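D-aminoacyl-tRNA deacylase (Archaeoglobus fulgidus, PDB 1YQE) probably hydrolyses D-aminoacyl-tRNAs to free tRNA and D-amino acids, a zinc-dependent activity that would keep mischarged tRNAs from accumulating. Local coordinates at residues A[87-99]-A[108-121]. Numbering follows the deposited sequence.
Sequences KIFTVHVSGNVGT and SLAKPSPQTMKNYV
V93 and M117 meet at about a right angle: the thioether lies across one methyl of the valine, with V93 CG2 3.6 Å from M117 SD. With V93 CG1 anti to the backbone N (chi1 176°), the valine's two branches divide the work, CG2 meeting the sulfur and P112 CB while CG1 lies over the backbone of A110 and P112. A bend at chi3 sets M117 CE 3.7 Å from V91 CG1 and beside V93 CG2, just past the strand's end. The other branch, V91 CG2, reaches the Y120 ring obliquely, 3.5 Å from Y120 CE2, and V121 CG2 comes up beside it. Beyond the ring, Y120 OH shares a water with T90 O, the water donating to the carbonyl. Replacing V93 by an alanine removes both methyls and is likely to leave a gap between P112 CB and the M117 thioether, freeing the latter to turn.

From S94 onward, backbone pairing takes over. G95 and L109 form a single antiparallel bridge, flanked by two bonds: N96 N to S108 O is short (2.8 Å) and nearly straight at 167°, whereas A110 N reaches S94 O at 3.2 Å, tilted 34° from the carbonyl plane. Lacking a side chain, G95 permits this approach: a CB would collide with L109 CD2 and, at these backbone angles, with S94 O. S94 OG rests against A110 CB but bonds to P145 O.

The axes of strand 88-92, in the mixed sheet, and helix turns 114-121 run nearly antiparallel, 9.9 Å apart at their closest. The chemistry implies a divided, buried joint: apolar branches seat the helix on the sheet, while main-chain bonds hold together the two arms of the single strand-to-helix connection, the S94 side chain about 8 Å from the bound pyrophosphate.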
loop_
_atom_site.group_PDB
_atom_site.type_symbol
_atom_site.label_atom_id
_atom_site.label_comp_id
_atom_site.label_asym_id
_atom_site.label_seq_id
_atom_site.Cartn_x
_atom_site.Cartn_y
_atom_site.Cartn_z
ATOM N N LYS A 87 17.674 0.621 -5.260
ATOM C CA LYS A 87 17.339 1.468 -4.119
ATOM C C LYS A 87 15.976 2.073 -4.433
ATOM O O LYS A 87 15.848 2.914 -5.326
ATOM C CB LYS A 87 18.385 2.575 -3.944
ATOM C CG LYS A 87 19.774 2.071 -3.565
ATOM C CD LYS A 87 20.741 3.233 -3.373
ATOM C CE LYS A 87 22.119 2.753 -2.945
ATOM N NZ LYS A 87 22.093 2.124 -1.592
ATOM N N ILE A 88 14.950 1.640 -3.708
ATOM C CA ILE A 88 13.609 2.131 -3.973
ATOM C C ILE A 88 12.720 2.330 -2.757
ATOM O O ILE A 88 12.950 1.759 -1.692
ATOM C CB ILE A 88 12.851 1.175 -4.933
ATOM C CG1 ILE A 88 12.941 -0.257 -4.407
ATOM C CG2 ILE A 88 13.427 1.264 -6.347
ATOM C CD1 ILE A 88 12.217 -1.281 -5.271
ATOM N N PHE A 89 11.711 3.170 -2.946
ATOM C CA PHE A 89 10.691 3.436 -1.940
ATOM C C PHE A 89 9.476 2.792 -2.605
ATOM O O PHE A 89 9.204 3.075 -3.768
ATOM C CB PHE A 89 10.431 4.939 -1.799
ATOM C CG PHE A 89 11.551 5.700 -1.157
ATOM C CD1 PHE A 89 11.897 5.469 0.170
ATOM C CD2 PHE A 89 12.242 6.676 -1.870
ATOM C CE1 PHE A 89 12.915 6.199 0.786
ATOM C CE2 PHE A 89 13.261 7.415 -1.264
ATOM C CZ PHE A 89 13.596 7.174 0.066
ATOM N N THR A 90 8.752 1.925 -1.910
ATOM C CA THR A 90 7.594 1.314 -2.548
ATOM C C THR A 90 6.317 1.406 -1.732
ATOM O O THR A 90 6.336 1.679 -0.530
ATOM C CB THR A 90 7.830 -0.180 -2.877
ATOM O OG1 THR A 90 7.818 -0.945 -1.665
ATOM C CG2 THR A 90 9.169 -0.373 -3.583
ATOM N N VAL A 91 5.206 1.196 -2.426
ATOM C CA VAL A 91 3.883 1.193 -1.829
ATOM C C VAL A 91 3.093 0.069 -2.485
ATOM O O VAL A 91 3.182 -0.144 -3.701
ATOM C CB VAL A 91 3.132 2.523 -2.069
ATOM C CG1 VAL A 91 1.695 2.411 -1.573
ATOM C CG2 VAL A 91 3.840 3.656 -1.339
ATOM N N HIS A 92 2.344 -0.668 -1.672
ATOM C CA HIS A 92 1.507 -1.746 -2.177
ATOM C C HIS A 92 0.562 -2.200 -1.080
ATOM O O HIS A 92 0.777 -1.915 0.101
ATOM C CB HIS A 92 2.343 -2.946 -2.640
ATOM C CG HIS A 92 2.767 -3.863 -1.529
ATOM N ND1 HIS A 92 3.899 -3.649 -0.772
ATOM C CD2 HIS A 92 2.216 -5.011 -1.063
ATOM C CE1 HIS A 92 4.029 -4.625 0.109
ATOM N NE2 HIS A 92 3.021 -5.465 -0.046
ATOM N N VAL A 93 -0.495 -2.895 -1.480
ATOM C CA VAL A 93 -1.457 -3.427 -0.531
ATOM C C VAL A 93 -1.290 -4.940 -0.601
ATOM O O VAL A 93 -1.103 -5.499 -1.680
ATOM C CB VAL A 93 -2.896 -3.028 -0.911
ATOM C CG1 VAL A 93 -3.888 -3.685 0.033
ATOM C CG2 VAL A 93 -3.044 -1.512 -0.838
ATOM N N SER A 94 -1.331 -5.597 0.550
ATOM C CA SER A 94 -1.169 -7.043 0.605
ATOM C C SER A 94 -2.410 -7.778 0.097
ATOM O O SER A 94 -3.517 -7.225 0.070
ATOM C CB SER A 94 -0.826 -7.467 2.040
ATOM O OG SER A 94 -1.702 -6.876 2.983
ATOM N N GLY A 95 -2.207 -9.023 -0.327
ATOM C CA GLY A 95 -3.290 -9.833 -0.854
ATOM C C GLY A 95 -2.741 -10.863 -1.823
ATOM O O GLY A 95 -1.678 -10.657 -2.410
ATOM N N ASN A 96 -3.454 -11.973 -1.986
ATOM C CA ASN A 96 -3.010 -13.041 -2.881
ATOM C C ASN A 96 -4.032 -13.386 -3.940
ATOM O O ASN A 96 -5.235 -13.270 -3.720
ATOM C CB ASN A 96 -2.741 -14.334 -2.104
ATOM C CG ASN A 96 -1.683 -14.178 -1.051
ATOM O OD1 ASN A 96 -0.552 -13.810 -1.350
ATOM N ND2 ASN A 96 -2.040 -14.470 0.199
ATOM N N VAL A 97 -3.547 -13.816 -5.098
ATOM C CA VAL A 97 -4.448 -14.262 -6.140
ATOM C C VAL A 97 -4.378 -15.795 -6.076
ATOM O O VAL A 97 -4.868 -16.396 -5.118
ATOM C CB VAL A 97 -4.040 -13.770 -7.548
ATOM C CG1 VAL A 97 -5.063 -14.256 -8.581
ATOM C CG2 VAL A 97 -3.980 -12.245 -7.577
ATOM N N GLY A 98 -3.731 -16.417 -7.061
ATOM C CA GLY A 98 -3.642 -17.868 -7.098
ATOM C C GLY A 98 -2.701 -18.596 -6.150
ATOM O O GLY A 98 -2.860 -19.802 -5.941
ATOM N N THR A 99 -1.720 -17.905 -5.580
ATOM C CA THR A 99 -0.787 -18.558 -4.666
ATOM C C THR A 99 -0.504 -17.719 -3.427
ATOM O O THR A 99 -0.459 -16.492 -3.497
ATOM C CB THR A 99 0.575 -18.861 -5.353
ATOM O OG1 THR A 99 1.303 -17.641 -5.551
ATOM C CG2 THR A 99 0.359 -19.534 -6.701
ATOM N N SER A 108 -7.431 -14.057 -1.403
ATOM C CA SER A 108 -7.902 -13.209 -0.314
ATOM C C SER A 108 -7.146 -11.883 -0.412
ATOM O O SER A 108 -5.937 -11.863 -0.631
ATOM C CB SER A 108 -7.636 -13.882 1.032
ATOM O OG SER A 108 -8.254 -13.169 2.087
ATOM N N LEU A 109 -7.865 -10.780 -0.250
ATOM C CA LEU A 109 -7.271 -9.455 -0.360
ATOM C C LEU A 109 -7.454 -8.615 0.897
ATOM O O LEU A 109 -8.492 -8.685 1.550
ATOM C CB LEU A 109 -7.900 -8.714 -1.543
ATOM C CG LEU A 109 -7.808 -9.340 -2.940
ATOM C CD1 LEU A 109 -8.716 -8.584 -3.909
ATOM C CD2 LEU A 109 -6.358 -9.307 -3.411
ATOM N N ALA A 110 -6.445 -7.818 1.232
ATOM C CA ALA A 110 -6.539 -6.942 2.390
ATOM C C ALA A 110 -7.255 -5.671 1.947
ATOM O O ALA A 110 -7.223 -5.304 0.773
ATOM C CB ALA A 110 -5.146 -6.608 2.916
ATOM N N LYS A 111 -7.922 -5.009 2.883
ATOM C CA LYS A 111 -8.627 -3.773 2.582
ATOM C C LYS A 111 -7.594 -2.674 2.294
ATOM O O LYS A 111 -6.755 -2.376 3.135
ATOM C CB LYS A 111 -9.495 -3.375 3.784
ATOM C CG LYS A 111 -10.230 -2.037 3.672
ATOM C CD LYS A 111 -11.400 -2.099 2.716
ATOM C CE LYS A 111 -12.304 -0.880 2.888
ATOM N NZ LYS A 111 -13.473 -0.907 1.971
ATOM N N PRO A 112 -7.632 -2.073 1.095
ATOM C CA PRO A 112 -6.661 -1.013 0.782
ATOM C C PRO A 112 -7.028 0.335 1.401
ATOM O O PRO A 112 -8.110 0.498 1.961
ATOM C CB PRO A 112 -6.684 -0.964 -0.744
ATOM C CG PRO A 112 -8.099 -1.320 -1.066
ATOM C CD PRO A 112 -8.402 -2.457 -0.102
ATOM N N SER A 113 -6.111 1.294 1.305
ATOM C CA SER A 113 -6.336 2.645 1.821
ATOM C C SER A 113 -5.838 3.569 0.709
ATOM O O SER A 113 -4.813 4.240 0.848
ATOM C CB SER A 113 -5.532 2.868 3.106
ATOM O OG SER A 113 -5.937 4.057 3.764
ATOM N N PRO A 114 -6.568 3.604 -0.417
ATOM C CA PRO A 114 -6.275 4.398 -1.620
ATOM C C PRO A 114 -5.960 5.874 -1.435
ATOM O O PRO A 114 -5.036 6.394 -2.062
ATOM C CB PRO A 114 -7.513 4.180 -2.490
ATOM C CG PRO A 114 -7.990 2.829 -2.067
ATOM C CD PRO A 114 -7.853 2.901 -0.574
ATOM N N GLN A 115 -6.727 6.554 -0.589
ATOM C CA GLN A 115 -6.501 7.980 -0.372
ATOM C C GLN A 115 -5.166 8.261 0.305
ATOM O O GLN A 115 -4.378 9.085 -0.175
ATOM C CB GLN A 115 -7.643 8.578 0.457
ATOM C CG GLN A 115 -9.027 8.388 -0.160
ATOM C CD GLN A 115 -9.135 8.926 -1.581
ATOM O OE1 GLN A 115 -8.619 10.002 -1.895
ATOM N NE2 GLN A 115 -9.828 8.186 -2.444
ATOM N N THR A 116 -4.907 7.573 1.413
ATOM C CA THR A 116 -3.670 7.765 2.153
ATOM C C THR A 116 -2.462 7.339 1.328
ATOM O O THR A 116 -1.423 7.999 1.352
ATOM C CB THR A 116 -3.694 6.997 3.481
ATOM O OG1 THR A 116 -4.773 7.494 4.283
ATOM C CG2 THR A 116 -2.387 7.186 4.235
ATOM N N MET A 117 -2.596 6.239 0.598
ATOM C CA MET A 117 -1.503 5.790 -0.250
ATOM C C MET A 117 -1.147 6.928 -1.212
ATOM O O MET A 117 0.029 7.225 -1.424
ATOM C CB MET A 117 -1.923 4.566 -1.049
ATOM C CG MET A 117 -2.173 3.338 -0.204
ATOM S SD MET A 117 -3.087 2.110 -1.144
ATOM C CE MET A 117 -1.823 1.594 -2.337
ATOM N N LYS A 118 -2.170 7.562 -1.782
ATOM C CA LYS A 118 -1.968 8.660 -2.728
ATOM C C LYS A 118 -1.294 9.862 -2.078
ATOM O O LYS A 118 -0.331 10.407 -2.610
ATOM C CB LYS A 118 -3.307 9.102 -3.333
ATOM C CG LYS A 118 -3.208 10.252 -4.349
ATOM C CD LYS A 118 -2.478 9.833 -5.637
ATOM C CE LYS A 118 -2.588 10.910 -6.722
ATOM N NZ LYS A 118 -2.006 10.469 -8.030
ATOM N N ASN A 119 -1.813 10.289 -0.933
ATOM C CA ASN A 119 -1.245 11.436 -0.239
ATOM C C ASN A 119 0.195 11.167 0.176
ATOM O O ASN A 119 1.036 12.068 0.176
ATOM C CB ASN A 119 -2.129 11.802 0.960
ATOM C CG ASN A 119 -3.471 12.358 0.522
ATOM O OD1 ASN A 119 -3.540 13.118 -0.439
ATOM N ND2 ASN A 119 -4.538 11.987 1.219
ATOM N N TYR A 120 0.479 9.913 0.514
ATOM C CA TYR A 120 1.827 9.527 0.886
ATOM C C TYR A 120 2.755 9.675 -0.323
ATOM O O TYR A 120 3.829 10.261 -0.226
ATOM C CB TYR A 120 1.865 8.073 1.353
ATOM C CG TYR A 120 3.274 7.531 1.488
ATOM C CD1 TYR A 120 4.036 7.790 2.623
ATOM C CD2 TYR A 120 3.853 6.773 0.463
ATOM C CE1 TYR A 120 5.339 7.307 2.746
ATOM C CE2 TYR A 120 5.160 6.286 0.576
ATOM C CZ TYR A 120 5.894 6.557 1.721
ATOM O OH TYR A 120 7.180 6.081 1.857
ATOM N N VAL A 121 2.336 9.137 -1.460
ATOM C CA VAL A 121 3.153 9.204 -2.663
ATOM C C VAL A 121 3.445 10.634 -3.114
ATOM O O VAL A 121 4.573 10.946 -3.509
ATOM C CB VAL A 121 2.496 8.414 -3.811
ATOM C CG1 VAL A 121 3.238 8.660 -5.128
ATOM C CG2 VAL A 121 2.515 6.933 -3.469
HETATM O O HOH W 1 7.856 3.989 0.731
#